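PDB 1OHT: peptidoglycan-recognition protein LB from Drosophila melanogaster, which cleaves the bond between N-acetylmuramoyl groups and L-amino acids in bacterial peptidoglycan with a zinc ion, probably acting as a scavenger that turns biologically active peptidoglycan into inactive fragments. Local coordinates for residues 40-45 with 99-104; 48-53 with 112-117; 120-125 with 163-168. All blocks are in the same frame, centred on the assembly; numbering follows the deposited sequence.

Interaction 1: 40-45 with 99-104; sequences IIHHSY and AHAPKY. With ZN (zinc ion), chain B; EDO (1,2-ethanediol), chain D.
The zinc site of this amidase is where H42, on strand 36-43, meets H100 in the loop that leads to strand 108-113, a worked case of a metal ligand with a second-shell neighbour. H42 binds the metal through ND1, 2.2 Å from the zinc ion, while H152 and C160 supply the other protein ligands. The opposite nitrogen of the imidazole, H42 NE2, lies 2.7 Å from H100 ND1, which approaches the H42 ring at its edge and in its plane. The two rings meet rim to rim with their planes at 81°, neither covering the face of the other. The H100 backbone joins in as well, its O standing 3.0 Å from H42 CE1. With CG lodged between the backbone N and the carbonyl carbon (chi1 63°), the H100 ring swings over toward the strand and presents ND1 to H42. Its CE1 then comes 3.9 Å from I40 CG1, which sits at the ring edge, close to the plane. I40 extends the contact along the loop: CG1 is 4.3 Å from A101 CB, and CD1 is 4.2 Å from Y104 CD2, the two side chains crossing at about a right angle. The loop is held in shape by Y104 N bonding to A101 O and by N105, whose OD1 accepts from the backbone N of both H100 and A101. Replacing the H100 ring by the single methyl of an alanine is likely to leave H42 NE2 without its close polar neighbour and to open a gap beside I40 CG1. The chemistry thus divides one imidazole between two tasks: ND1 serves the metal and NE2 faces a buried polar neighbour, while I40 from the strand and A101 from the loop pack beside the pair, which is consistent with H100 helping to orient the ligand.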
ATOM      1  N   ILE A  40       5.212   3.624   1.190  1.00 14.24           N
ATOM      2  CA  ILE A  40       4.939   3.193   2.565  1.00 14.76           C
ATOM      3  C   ILE A  40       4.219   1.864   2.504  1.00 14.17           C
ATOM      4  O   ILE A  40       3.132   1.746   1.898  1.00 11.61           O
ATOM      5  CB  ILE A  40       3.977   4.134   3.368  1.00 14.41           C
ATOM      6  CG1 ILE A  40       4.333   5.623   3.238  1.00 16.77           C
ATOM      7  CG2 ILE A  40       3.951   3.691   4.828  1.00 13.99           C
ATOM      8  CD1 ILE A  40       5.619   6.035   3.731  1.00 16.36           C
ATOM      9  N   ILE A  41       4.792   0.881   3.200  1.00 14.37           N
ATOM     10  CA  ILE A  41       4.233  -0.463   3.232  1.00 12.88           C
ATOM     11  C   ILE A  41       3.375  -0.691   4.446  1.00 15.50           C
ATOM     12  O   ILE A  41       3.759  -0.306   5.569  1.00 16.25           O
ATOM     13  CB  ILE A  41       5.351  -1.513   3.236  1.00 15.60           C
ATOM     14  CG1 ILE A  41       6.298  -1.263   2.049  1.00 14.67           C
ATOM     15  CG2 ILE A  41       4.754  -2.898   3.201  1.00 14.44           C
ATOM     16  CD1 ILE A  41       5.555  -1.231   0.684  1.00 10.92           C
ATOM     17  N   HIS A  42       2.215  -1.321   4.225  1.00 14.07           N
ATOM     18  CA  HIS A  42       1.296  -1.637   5.302  1.00 12.72           C
ATOM     19  C   HIS A  42       0.853  -3.083   5.124  1.00 12.07           C
ATOM     20  O   HIS A  42       1.071  -3.687   4.058  1.00 10.77           O
ATOM     21  CB  HIS A  42      -0.011  -0.822   5.191  1.00 11.49           C
ATOM     22  CG  HIS A  42       0.183   0.659   5.061  1.00 15.28           C
ATOM     23  ND1 HIS A  42       0.267   1.497   6.149  1.00 14.12           N
ATOM     24  CD2 HIS A  42       0.238   1.460   3.970  1.00 10.46           C
ATOM     25  CE1 HIS A  42       0.350   2.747   5.741  1.00 12.89           C
ATOM     26  NE2 HIS A  42       0.335   2.751   4.422  1.00 13.75           N
ATOM     27  N   HIS A  43       0.235  -3.627   6.181  1.00 14.01           N
ATOM     28  CA  HIS A  43      -0.457  -4.910   6.085  1.00 14.09           C
ATOM     29  C   HIS A  43      -1.875  -4.508   6.534  1.00 14.55           C
ATOM     30  O   HIS A  43      -2.074  -3.396   7.097  1.00 18.16           O
ATOM     31  CB  HIS A  43       0.169  -6.042   6.916  1.00 15.43           C
ATOM     32  CG  HIS A  43      -0.105  -5.984   8.394  1.00 17.75           C
ATOM     33  ND1 HIS A  43       0.130  -7.064   9.215  1.00 17.39           N
ATOM     34  CD2 HIS A  43      -0.459  -4.964   9.207  1.00 18.75           C
ATOM     35  CE1 HIS A  43      -0.058  -6.717  10.473  1.00 18.32           C
ATOM     36  NE2 HIS A  43      -0.417  -5.446  10.498  1.00 23.50           N
ATOM     37  N   SER A  44      -2.877  -5.329   6.250  1.00 15.63           N
ATOM     38  CA  SER A  44      -4.246  -4.958   6.617  1.00 16.80           C
ATOM     39  C   SER A  44      -4.645  -5.446   7.982  1.00 18.35           C
ATOM     40  O   SER A  44      -5.544  -4.860   8.605  1.00 17.56           O
ATOM     41  CB  SER A  44      -5.263  -5.519   5.617  1.00 18.49           C
ATOM     42  OG  SER A  44      -5.212  -6.932   5.555  1.00 15.07           O
ATOM     43  N   TYR A  45      -3.964  -6.517   8.416  1.00 19.36           N
ATOM     44  CA  TYR A  45      -4.213  -7.197   9.689  1.00 22.27           C
ATOM     45  C   TYR A  45      -5.580  -7.906   9.621  1.00 23.65           C
ATOM     46  O   TYR A  45      -5.666  -9.103   9.851  1.00 22.95           O
ATOM     47  CB  TYR A  45      -4.173  -6.214  10.861  1.00 24.31           C
ATOM     48  CG  TYR A  45      -4.556  -6.883  12.140  1.00 27.66           C
ATOM     49  CD1 TYR A  45      -3.743  -7.868  12.699  1.00 28.99           C
ATOM     50  CD2 TYR A  45      -5.786  -6.616  12.734  1.00 28.51           C
ATOM     51  CE1 TYR A  45      -4.145  -8.577  13.805  1.00 31.24           C
ATOM     52  CE2 TYR A  45      -6.203  -7.316  13.841  1.00 32.69           C
ATOM     53  CZ  TYR A  45      -5.378  -8.302  14.382  1.00 33.29           C
ATOM     54  OH  TYR A  45      -5.798  -8.988  15.507  1.00 37.00           O
ATOM     55  N   ALA A  99      -4.913   8.148   2.724  1.00 19.98           N
ATOM     56  CA  ALA A  99      -5.259   8.260   4.136  1.00 19.65           C
ATOM     57  C   ALA A  99      -4.786   6.947   4.755  1.00 20.49           C
ATOM     58  O   ALA A  99      -5.584   6.116   5.188  1.00 20.17           O
ATOM     59  CB  ALA A  99      -6.780   8.440   4.328  1.00 17.93           C
ATOM     60  N   HIS A 100      -3.474   6.779   4.788  1.00 20.67           N
ATOM     61  CA  HIS A 100      -2.838   5.576   5.342  1.00 20.20           C
ATOM     62  C   HIS A 100      -1.568   5.969   6.128  1.00 19.69           C
ATOM     63  O   HIS A 100      -1.006   5.163   6.883  1.00 20.48           O
ATOM     64  CB  HIS A 100      -2.449   4.660   4.161  1.00 18.81           C
ATOM     65  CG  HIS A 100      -1.442   5.283   3.244  1.00 18.80           C
ATOM     66  ND1 HIS A 100      -0.089   5.248   3.495  1.00 19.04           N
ATOM     67  CD2 HIS A 100      -1.592   6.005   2.108  1.00 19.39           C
ATOM     68  CE1 HIS A 100       0.551   5.927   2.559  1.00 18.46           C
ATOM     69  NE2 HIS A 100      -0.337   6.392   1.704  1.00 20.40           N
ATOM     70  N   ALA A 101      -1.058   7.176   5.900  1.00 18.91           N
ATOM     71  CA  ALA A 101       0.120   7.593   6.635  1.00 18.83           C
ATOM     72  C   ALA A 101       0.208   9.102   6.835  1.00 20.08           C
ATOM     73  O   ALA A 101       0.641   9.832   5.959  1.00 16.21           O
ATOM     74  CB  ALA A 101       1.403   7.062   5.960  1.00 20.12           C
ATOM     75  N   PRO A 102      -0.240   9.583   8.009  1.00 21.63           N
ATOM     76  CA  PRO A 102      -0.219  11.007   8.367  1.00 23.33           C
ATOM     77  C   PRO A 102       1.135  11.645   8.051  1.00 24.94           C
ATOM     78  O   PRO A 102       2.185  11.092   8.379  1.00 26.09           O
ATOM     79  CB  PRO A 102      -0.510  10.986   9.866  1.00 22.94           C
ATOM     80  CG  PRO A 102      -1.471   9.833   9.990  1.00 20.97           C
ATOM     81  CD  PRO A 102      -0.852   8.778   9.078  1.00 18.83           C
ATOM     82  N   LYS A 103       1.081  12.801   7.392  1.00 26.61           N
ATOM     83  CA  LYS A 103       2.259  13.564   6.986  1.00 28.24           C
ATOM     84  C   LYS A 103       2.903  13.016   5.704  1.00 26.46           C
ATOM     85  O   LYS A 103       3.852  13.613   5.175  1.00 28.40           O
ATOM     86  CB  LYS A 103       3.290  13.607   8.121  1.00 29.45           C
ATOM     87  CG  LYS A 103       2.794  14.318   9.399  1.00 35.33           C
ATOM     88  CD  LYS A 103       3.024  15.831   9.308  1.00 38.43           C
ATOM     89  CE  LYS A 103       2.610  16.571  10.581  1.00 40.02           C
ATOM     90  NZ  LYS A 103       3.161  15.929  11.810  1.00 41.70           N
ATOM     91  N   TYR A 104       2.412  11.891   5.202  1.00 23.15           N
ATOM     92  CA  TYR A 104       2.993  11.327   3.983  1.00 20.62           C
ATOM     93  C   TYR A 104       1.932  11.067   2.940  1.00 21.21           C
ATOM     94  O   TYR A 104       2.241  10.620   1.815  1.00 19.13           O
ATOM     95  CB  TYR A 104       3.730  10.017   4.265  1.00 20.00           C
ATOM     96  CG  TYR A 104       5.032  10.209   5.003  1.00 19.51           C
ATOM     97  CD1 TYR A 104       5.041  10.553   6.350  1.00 19.98           C
ATOM     98  CD2 TYR A 104       6.244  10.095   4.339  1.00 20.12           C
ATOM     99  CE1 TYR A 104       6.239  10.783   7.039  1.00 20.48           C
ATOM    100  CE2 TYR A 104       7.462  10.333   5.010  1.00 23.96           C
ATOM    101  CZ  TYR A 104       7.447  10.673   6.359  1.00 21.57           C
ATOM    102  OH  TYR A 104       8.625  10.911   7.008  1.00 20.96           O
TER
HETATM  103 ZN    ZN B1185      -0.357   0.676   8.066  1.00 17.63          ZN
HETATM  104  C1  EDO D1187      -0.814  -3.819  13.659  1.00 29.96           C
HETATM  105  O1  EDO D1187      -1.266  -3.749  12.327  1.00 31.66           O
HETATM  106  C2  EDO D1187      -1.379  -2.637  14.401  1.00 27.60           C
HETATM  107  O2  EDO D1187      -2.153  -1.881  13.492  1.00 26.51           O

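Interaction 2: 48-53 with 112-117; sequences AVCYST and VLIGDW
The backbones of V49 and G115 come nearly into touch, their CA atoms 3.9 Å apart, as the loop 48-53 passes the turn that follows strand 108-113. V49 N lies 3.4 Å from G115 CA, and A48 C is 3.6 Å from G115 CA, an approach that depends on G115 having no side chain. A CB there would run into W117 CZ2, and at phi 125° and psi 174° it would also press on the carbonyl O of I114. Beside this glycine the side chain of V49 crosses the W117 indole at about a right angle, with its CG1 3.5 Å from W117 CZ2; the same methyl also reaches over one face of the Y51 ring. The indole is itself folded back on its own segment: G115 C lies over one of its faces, and W117 NE1 makes two weak hydrogen bonds, to L113 O and to I114 O. I114 contributes on a second flank. Its CG2, placed anti to the backbone N by chi1 of -62°, reaches A48 O at 3.7 Å and C50 SG at 4.0 Å. That sulfur belongs to the disulfide with C56, so the contact abuts the covalent tie between this loop and helix 53-70. S52 stands at the N-cap of that helix, I114 also packs on its M63, and M126 of helix 124-139 touches both V49 and W117, placing the turn after strand 108-113 between helix 53-70 and the start of helix 124-139.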
ATOM      1  N   ALA A  48      -7.708 -11.024   6.811  1.00 22.62           N
ATOM      2  CA  ALA A  48      -6.603 -11.961   6.805  1.00 22.79           C
ATOM      3  C   ALA A  48      -6.249 -12.190   5.331  1.00 23.77           C
ATOM      4  O   ALA A  48      -6.958 -11.696   4.456  1.00 22.33           O
ATOM      5  CB  ALA A  48      -7.053 -13.282   7.467  1.00 23.95           C
ATOM      6  N   VAL A  49      -5.165 -12.923   5.069  1.00 23.16           N
ATOM      7  CA  VAL A  49      -4.712 -13.196   3.697  1.00 25.57           C
ATOM      8  C   VAL A  49      -5.840 -13.786   2.859  1.00 25.74           C
ATOM      9  O   VAL A  49      -6.607 -14.609   3.330  1.00 22.92           O
ATOM     10  CB  VAL A  49      -3.572 -14.248   3.615  1.00 26.59           C
ATOM     11  CG1 VAL A  49      -2.734 -14.019   2.372  1.00 26.30           C
ATOM     12  CG2 VAL A  49      -2.747 -14.228   4.842  1.00 31.16           C
ATOM     13  N   CYS A  50      -5.911 -13.371   1.604  1.00 26.83           N
ATOM     14  CA  CYS A  50      -6.927 -13.879   0.691  1.00 28.93           C
ATOM     15  C   CYS A  50      -6.103 -14.572  -0.384  1.00 28.71           C
ATOM     16  O   CYS A  50      -5.084 -14.038  -0.815  1.00 28.84           O
ATOM     17  CB  CYS A  50      -7.738 -12.708   0.085  1.00 29.84           C
ATOM     18  SG  CYS A  50      -6.717 -11.484  -0.801  1.00 34.10           S
ATOM     19  N   TYR A  51      -6.524 -15.753  -0.813  1.00 27.84           N
ATOM     20  CA  TYR A  51      -5.777 -16.467  -1.832  1.00 27.82           C
ATOM     21  C   TYR A  51      -6.432 -16.552  -3.208  1.00 26.98           C
ATOM     22  O   TYR A  51      -5.733 -16.703  -4.202  1.00 27.63           O
ATOM     23  CB  TYR A  51      -5.465 -17.878  -1.367  1.00 29.21           C
ATOM     24  CG  TYR A  51      -4.432 -17.950  -0.306  1.00 29.61           C
ATOM     25  CD1 TYR A  51      -4.795 -18.083   1.031  1.00 29.65           C
ATOM     26  CD2 TYR A  51      -3.067 -17.867  -0.624  1.00 30.48           C
ATOM     27  CE1 TYR A  51      -3.823 -18.122   2.032  1.00 30.87           C
ATOM     28  CE2 TYR A  51      -2.090 -17.916   0.382  1.00 31.55           C
ATOM     29  CZ  TYR A  51      -2.481 -18.040   1.702  1.00 29.82           C
ATOM     30  OH  TYR A  51      -1.535 -18.069   2.711  1.00 35.10           O
ATOM     31  N   SER A  52      -7.757 -16.498  -3.277  1.00 24.37           N
ATOM     32  CA  SER A  52      -8.417 -16.561  -4.575  1.00 23.13           C
ATOM     33  C   SER A  52      -8.790 -15.123  -4.932  1.00 21.93           C
ATOM     34  O   SER A  52      -9.140 -14.306  -4.057  1.00 21.03           O
ATOM     35  CB  SER A  52      -9.680 -17.418  -4.502  1.00 23.68           C
ATOM     36  OG  SER A  52     -10.664 -16.789  -3.700  1.00 24.09           O
ATOM     37  N   THR A  53      -8.733 -14.804  -6.214  1.00 20.11           N
ATOM     38  CA  THR A  53      -9.046 -13.446  -6.626  1.00 19.40           C
ATOM     39  C   THR A  53     -10.412 -12.973  -6.144  1.00 19.77           C
ATOM     40  O   THR A  53     -10.555 -11.817  -5.755  1.00 19.71           O
ATOM     41  CB  THR A  53      -8.912 -13.301  -8.149  1.00 17.32           C
ATOM     42  OG1 THR A  53      -7.544 -13.504  -8.493  1.00 16.12           O
ATOM     43  CG2 THR A  53      -9.346 -11.898  -8.643  1.00 16.26           C
ATOM     44  N   VAL A 112      -0.747  -1.792   0.578  1.00 13.26           N
ATOM     45  CA  VAL A 112      -1.118  -2.673   1.673  1.00 13.21           C
ATOM     46  C   VAL A 112      -1.119  -4.115   1.212  1.00 14.69           C
ATOM     47  O   VAL A 112      -1.787  -4.489   0.241  1.00 16.11           O
ATOM     48  CB  VAL A 112      -2.528  -2.316   2.279  1.00 13.23           C
ATOM     49  CG1 VAL A 112      -3.589  -2.463   1.229  1.00  9.97           C
ATOM     50  CG2 VAL A 112      -2.835  -3.239   3.495  1.00 13.48           C
ATOM     51  N   LEU A 113      -0.326  -4.923   1.890  1.00 15.04           N
ATOM     52  CA  LEU A 113      -0.313  -6.354   1.598  1.00 15.38           C
ATOM     53  C   LEU A 113      -1.446  -6.887   2.492  1.00 15.25           C
ATOM     54  O   LEU A 113      -1.401  -6.819   3.722  1.00 11.91           O
ATOM     55  CB  LEU A 113       1.028  -6.988   1.971  1.00 15.24           C
ATOM     56  CG  LEU A 113       2.086  -6.940   0.849  1.00 17.14           C
ATOM     57  CD1 LEU A 113       2.727  -5.587   0.767  1.00 14.87           C
ATOM     58  CD2 LEU A 113       3.134  -8.045   1.106  1.00 16.66           C
ATOM     59  N   ILE A 114      -2.489  -7.363   1.845  1.00 14.87           N
ATOM     60  CA  ILE A 114      -3.646  -7.910   2.530  1.00 14.48           C
ATOM     61  C   ILE A 114      -3.273  -9.111   3.410  1.00 16.06           C
ATOM     62  O   ILE A 114      -2.646 -10.068   2.939  1.00 12.51           O
ATOM     63  CB  ILE A 114      -4.690  -8.318   1.489  1.00 14.71           C
ATOM     64  CG1 ILE A 114      -5.110  -7.057   0.717  1.00 18.32           C
ATOM     65  CG2 ILE A 114      -5.918  -8.951   2.171  1.00 15.42           C
ATOM     66  CD1 ILE A 114      -6.283  -7.302  -0.279  1.00 19.51           C
ATOM     67  N   GLY A 115      -3.677  -9.051   4.679  1.00 15.08           N
ATOM     68  CA  GLY A 115      -3.378 -10.121   5.618  1.00 16.17           C
ATOM     69  C   GLY A 115      -2.667  -9.594   6.858  1.00 18.89           C
ATOM     70  O   GLY A 115      -2.314  -8.398   6.929  1.00 17.85           O
ATOM     71  N   ASP A 116      -2.456 -10.482   7.831  1.00 18.37           N
ATOM     72  CA  ASP A 116      -1.779 -10.159   9.095  1.00 20.28           C
ATOM     73  C   ASP A 116      -0.374 -10.735   8.962  1.00 20.43           C
ATOM     74  O   ASP A 116      -0.208 -11.942   8.903  1.00 22.92           O
ATOM     75  CB  ASP A 116      -2.552 -10.811  10.253  1.00 21.46           C
ATOM     76  CG  ASP A 116      -1.747 -10.874  11.579  1.00 23.45           C
ATOM     77  OD1 ASP A 116      -0.757 -10.128  11.767  1.00 20.83           O
ATOM     78  OD2 ASP A 116      -2.147 -11.699  12.436  1.00 25.71           O
ATOM     79  N   TRP A 117       0.627  -9.868   8.899  1.00 19.10           N
ATOM     80  CA  TRP A 117       1.988 -10.308   8.702  1.00 18.05           C
ATOM     81  C   TRP A 117       2.925 -10.016   9.854  1.00 18.30           C
ATOM     82  O   TRP A 117       4.123  -9.796   9.664  1.00 18.65           O
ATOM     83  CB  TRP A 117       2.530  -9.680   7.412  1.00 15.31           C
ATOM     84  CG  TRP A 117       1.618  -9.959   6.238  1.00 19.11           C
ATOM     85  CD1 TRP A 117       0.865  -9.051   5.529  1.00 17.22           C
ATOM     86  CD2 TRP A 117       1.302 -11.244   5.707  1.00 18.52           C
ATOM     87  NE1 TRP A 117       0.094  -9.694   4.607  1.00 17.74           N
ATOM     88  CE2 TRP A 117       0.339 -11.043   4.680  1.00 20.37           C
ATOM     89  CE3 TRP A 117       1.733 -12.545   5.995  1.00 17.78           C
ATOM     90  CZ2 TRP A 117      -0.204 -12.109   3.930  1.00 18.73           C
ATOM     91  CZ3 TRP A 117       1.193 -13.616   5.245  1.00 21.42           C
ATOM     92  CH2 TRP A 117       0.236 -13.383   4.225  1.00 21.35           C
TER

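Interaction 3: 120-125 with 163-168; sequences ELPPKQ and GRLFAE
Where the proline-rich lead into helix 124-139 runs beside the short helix 163-169, L121 lies against R164, an example of an aliphatic side chain laid over one face of a guanidinium group. L121 CD1 sits 3.7 Å above the plane of the R164 guanidinium, offset toward its rim, and the other methyl, CD2, is 3.9 Å from R164 NH2. A bend in the arginine chain makes this possible: with chi2 at 70° its guanidinium is brought across L121 instead of running straight out from the helix. The aliphatic part of R164 is used too, since its CG comes 3.6 Å from E120 O, in the peptide that joins E120 to L121. One turn further along the helix, E168 CB packs 3.7 Å from L121 CD1, so a single leucine methyl bridges successive turns of helix 163-169. The carboxylate of E168 is engaged beyond this contact, where OE2 takes a hydrogen bond from W172 NE1. Deeper in, P122 and L165 cross at about a right angle, P122 CG lying 4.0 Å from L165 CG. Both also touch W117, and L165 continues inward to I41 and H43 on strand 36-43, so this pair links the segment before the helix to the core. P123 then occupies the N-cap position of helix 124-139. The first turn of helix 163-169 is fastened through its backbone, with R164 and L165 bonding to R118 and W117. Shape fit and dispersion carry the side-chain contact. Because the guanidinium N-H groups point within its plane, a leucine laid over the face does not compete with polar partners or water for them, and the charged end of R164 can cover a hydrophobic residue near the surface while its alkyl stem remains in the packing.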
ATOM      1  N   GLU A 120       4.016 -14.350  10.339  1.00 25.04           N
ATOM      2  CA  GLU A 120       4.093 -15.113   9.113  1.00 26.37           C
ATOM      3  C   GLU A 120       4.633 -14.209   7.987  1.00 26.55           C
ATOM      4  O   GLU A 120       4.318 -13.020   7.926  1.00 26.19           O
ATOM      5  CB  GLU A 120       2.681 -15.591   8.762  1.00 28.19           C
ATOM      6  CG  GLU A 120       2.629 -16.690   7.772  1.00 32.57           C
ATOM      7  CD  GLU A 120       3.414 -17.893   8.243  1.00 35.77           C
ATOM      8  OE1 GLU A 120       3.402 -18.182   9.470  1.00 34.95           O
ATOM      9  OE2 GLU A 120       4.029 -18.538   7.372  1.00 36.65           O
ATOM     10  N   LEU A 121       5.424 -14.767   7.089  1.00 25.82           N
ATOM     11  CA  LEU A 121       5.968 -13.994   5.979  1.00 25.99           C
ATOM     12  C   LEU A 121       4.996 -14.099   4.801  1.00 26.24           C
ATOM     13  O   LEU A 121       4.460 -15.165   4.535  1.00 25.98           O
ATOM     14  CB  LEU A 121       7.351 -14.553   5.583  1.00 26.73           C
ATOM     15  CG  LEU A 121       8.017 -13.930   4.335  1.00 27.19           C
ATOM     16  CD1 LEU A 121       8.535 -12.533   4.664  1.00 26.02           C
ATOM     17  CD2 LEU A 121       9.183 -14.808   3.857  1.00 29.17           C
ATOM     18  N   PRO A 122       4.732 -12.982   4.090  1.00 26.88           N
ATOM     19  CA  PRO A 122       3.807 -13.044   2.949  1.00 24.91           C
ATOM     20  C   PRO A 122       4.373 -13.983   1.884  1.00 25.35           C
ATOM     21  O   PRO A 122       5.579 -14.034   1.688  1.00 21.69           O
ATOM     22  CB  PRO A 122       3.766 -11.606   2.444  1.00 25.27           C
ATOM     23  CG  PRO A 122       4.069 -10.778   3.702  1.00 25.01           C
ATOM     24  CD  PRO A 122       5.177 -11.596   4.339  1.00 26.92           C
ATOM     25  N   PRO A 123       3.504 -14.769   1.217  1.00 24.68           N
ATOM     26  CA  PRO A 123       3.928 -15.704   0.161  1.00 24.82           C
ATOM     27  C   PRO A 123       4.663 -14.927  -0.927  1.00 24.93           C
ATOM     28  O   PRO A 123       4.366 -13.771  -1.165  1.00 24.22           O
ATOM     29  CB  PRO A 123       2.607 -16.263  -0.360  1.00 26.45           C
ATOM     30  CG  PRO A 123       1.694 -16.183   0.890  1.00 27.32           C
ATOM     31  CD  PRO A 123       2.062 -14.864   1.494  1.00 23.27           C
ATOM     32  N   LYS A 124       5.610 -15.571  -1.598  1.00 25.72           N
ATOM     33  CA  LYS A 124       6.394 -14.941  -2.657  1.00 25.87           C
ATOM     34  C   LYS A 124       5.651 -14.163  -3.722  1.00 23.95           C
ATOM     35  O   LYS A 124       6.099 -13.091  -4.128  1.00 22.30           O
ATOM     36  CB  LYS A 124       7.251 -15.983  -3.381  1.00 30.82           C
ATOM     37  CG  LYS A 124       8.694 -16.024  -2.937  1.00 33.97           C
ATOM     38  CD  LYS A 124       9.608 -16.281  -4.126  1.00 37.64           C
ATOM     39  CE  LYS A 124       9.512 -15.125  -5.108  1.00 39.78           C
ATOM     40  NZ  LYS A 124      10.582 -15.152  -6.154  1.00 40.38           N
ATOM     41  N   GLN A 125       4.543 -14.700  -4.218  1.00 23.08           N
ATOM     42  CA  GLN A 125       3.821 -13.965  -5.256  1.00 23.30           C
ATOM     43  C   GLN A 125       3.437 -12.565  -4.754  1.00 21.57           C
ATOM     44  O   GLN A 125       3.417 -11.626  -5.547  1.00 19.88           O
ATOM     45  CB  GLN A 125       2.570 -14.721  -5.742  1.00 22.68           C
ATOM     46  CG  GLN A 125       1.518 -14.957  -4.677  1.00 26.93           C
ATOM     47  CD  GLN A 125       1.796 -16.191  -3.822  1.00 29.77           C
ATOM     48  OE1 GLN A 125       2.953 -16.548  -3.570  1.00 30.25           O
ATOM     49  NE2 GLN A 125       0.727 -16.835  -3.351  1.00 29.75           N
ATOM     50  N   GLY A 163       5.761  -7.253  12.373  1.00 18.59           N
ATOM     51  CA  GLY A 163       7.193  -7.450  12.564  1.00 19.21           C
ATOM     52  C   GLY A 163       7.855  -8.243  11.445  1.00 17.49           C
ATOM     53  O   GLY A 163       8.897  -7.817  10.954  1.00 20.40           O
ATOM     54  N   ARG A 164       7.250  -9.362  11.027  1.00 16.65           N
ATOM     55  CA  ARG A 164       7.851 -10.215   9.987  1.00 17.83           C
ATOM     56  C   ARG A 164       7.922  -9.513   8.632  1.00 17.73           C
ATOM     57  O   ARG A 164       8.941  -9.581   7.950  1.00 16.60           O
ATOM     58  CB  ARG A 164       7.086 -11.555   9.846  1.00 18.64           C
ATOM     59  CG  ARG A 164       7.771 -12.580   8.934  1.00 23.59           C
ATOM     60  CD  ARG A 164       9.071 -13.147   9.569  1.00 24.83           C
ATOM     61  NE  ARG A 164       9.902 -13.889   8.612  1.00 28.77           N
ATOM     62  CZ  ARG A 164      10.744 -13.329   7.723  1.00 31.05           C
ATOM     63  NH1 ARG A 164      10.896 -11.998   7.640  1.00 28.66           N
ATOM     64  NH2 ARG A 164      11.461 -14.108   6.905  1.00 31.07           N
ATOM     65  N   LEU A 165       6.848  -8.829   8.239  1.00 19.66           N
ATOM     66  CA  LEU A 165       6.850  -8.110   6.951  1.00 19.31           C
ATOM     67  C   LEU A 165       7.853  -6.944   7.030  1.00 18.26           C
ATOM     68  O   LEU A 165       8.520  -6.583   6.038  1.00 17.73           O
ATOM     69  CB  LEU A 165       5.448  -7.560   6.659  1.00 20.27           C
ATOM     70  CG  LEU A 165       5.101  -7.200   5.219  1.00 21.69           C
ATOM     71  CD1 LEU A 165       3.710  -6.556   5.159  1.00 22.30           C
ATOM     72  CD2 LEU A 165       6.116  -6.281   4.665  1.00 23.27           C
ATOM     73  N   PHE A 166       7.971  -6.347   8.212  1.00 19.22           N
ATOM     74  CA  PHE A 166       8.898  -5.225   8.351  1.00 17.76           C
ATOM     75  C   PHE A 166      10.339  -5.742   8.195  1.00 18.83           C
ATOM     76  O   PHE A 166      11.174  -5.118   7.539  1.00 18.42           O
ATOM     77  CB  PHE A 166       8.717  -4.535   9.706  1.00 17.29           C
ATOM     78  CG  PHE A 166       9.531  -3.285   9.846  1.00 20.47           C
ATOM     79  CD1 PHE A 166       9.213  -2.146   9.096  1.00 21.52           C
ATOM     80  CD2 PHE A 166      10.667  -3.263  10.654  1.00 22.30           C
ATOM     81  CE1 PHE A 166      10.024  -0.994   9.134  1.00 22.24           C
ATOM     82  CE2 PHE A 166      11.500  -2.111  10.707  1.00 22.29           C
ATOM     83  CZ  PHE A 166      11.173  -0.980   9.940  1.00 21.93           C
ATOM     84  N   ALA A 167      10.649  -6.884   8.795  1.00 19.81           N
ATOM     85  CA  ALA A 167      12.000  -7.397   8.636  1.00 20.74           C
ATOM     86  C   ALA A 167      12.206  -7.682   7.140  1.00 21.32           C
ATOM     87  O   ALA A 167      13.273  -7.394   6.590  1.00 21.94           O
ATOM     88  CB  ALA A 167      12.210  -8.651   9.469  1.00 20.48           C
ATOM     89  N   GLU A 168      11.194  -8.219   6.465  1.00 20.08           N
ATOM     90  CA  GLU A 168      11.359  -8.468   5.044  1.00 20.61           C
ATOM     91  C   GLU A 168      11.596  -7.173   4.237  1.00 21.12           C
ATOM     92  O   GLU A 168      12.507  -7.109   3.416  1.00 18.14           O
ATOM     93  CB  GLU A 168      10.141  -9.184   4.464  1.00 24.03           C
ATOM     94  CG  GLU A 168      10.045  -9.084   2.920  1.00 24.50           C
ATOM     95  CD  GLU A 168      11.067  -9.946   2.197  1.00 24.64           C
ATOM     96  OE1 GLU A 168      11.596 -10.874   2.851  1.00 25.31           O
ATOM     97  OE2 GLU A 168      11.311  -9.716   0.978  1.00 23.73           O
TER

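The three contacts show how chemistry changes with depth. Interaction 1 is buried closest to the chain centre and is built round polar rings at a metal, whereas interaction 2 is also buried, and joins loop backbones and nonpolar groups at the end of strand 108-113; interaction 3 is a partly buried, mainly apolar seam between helix ends. Strands 36-43 and 108-113 are neighbours, and interactions 1 and 2 meet through S44 OG and G115 N, 2.8 Å apart, probably hydrogen-bonded. Interactions 2 and 3 meet through W117 O and L165 N, 3.2 Å apart and probably hydrogen-bonded too, while L165 also joins interactions 1 and 3, its side chain about 9 Å from the zinc ion.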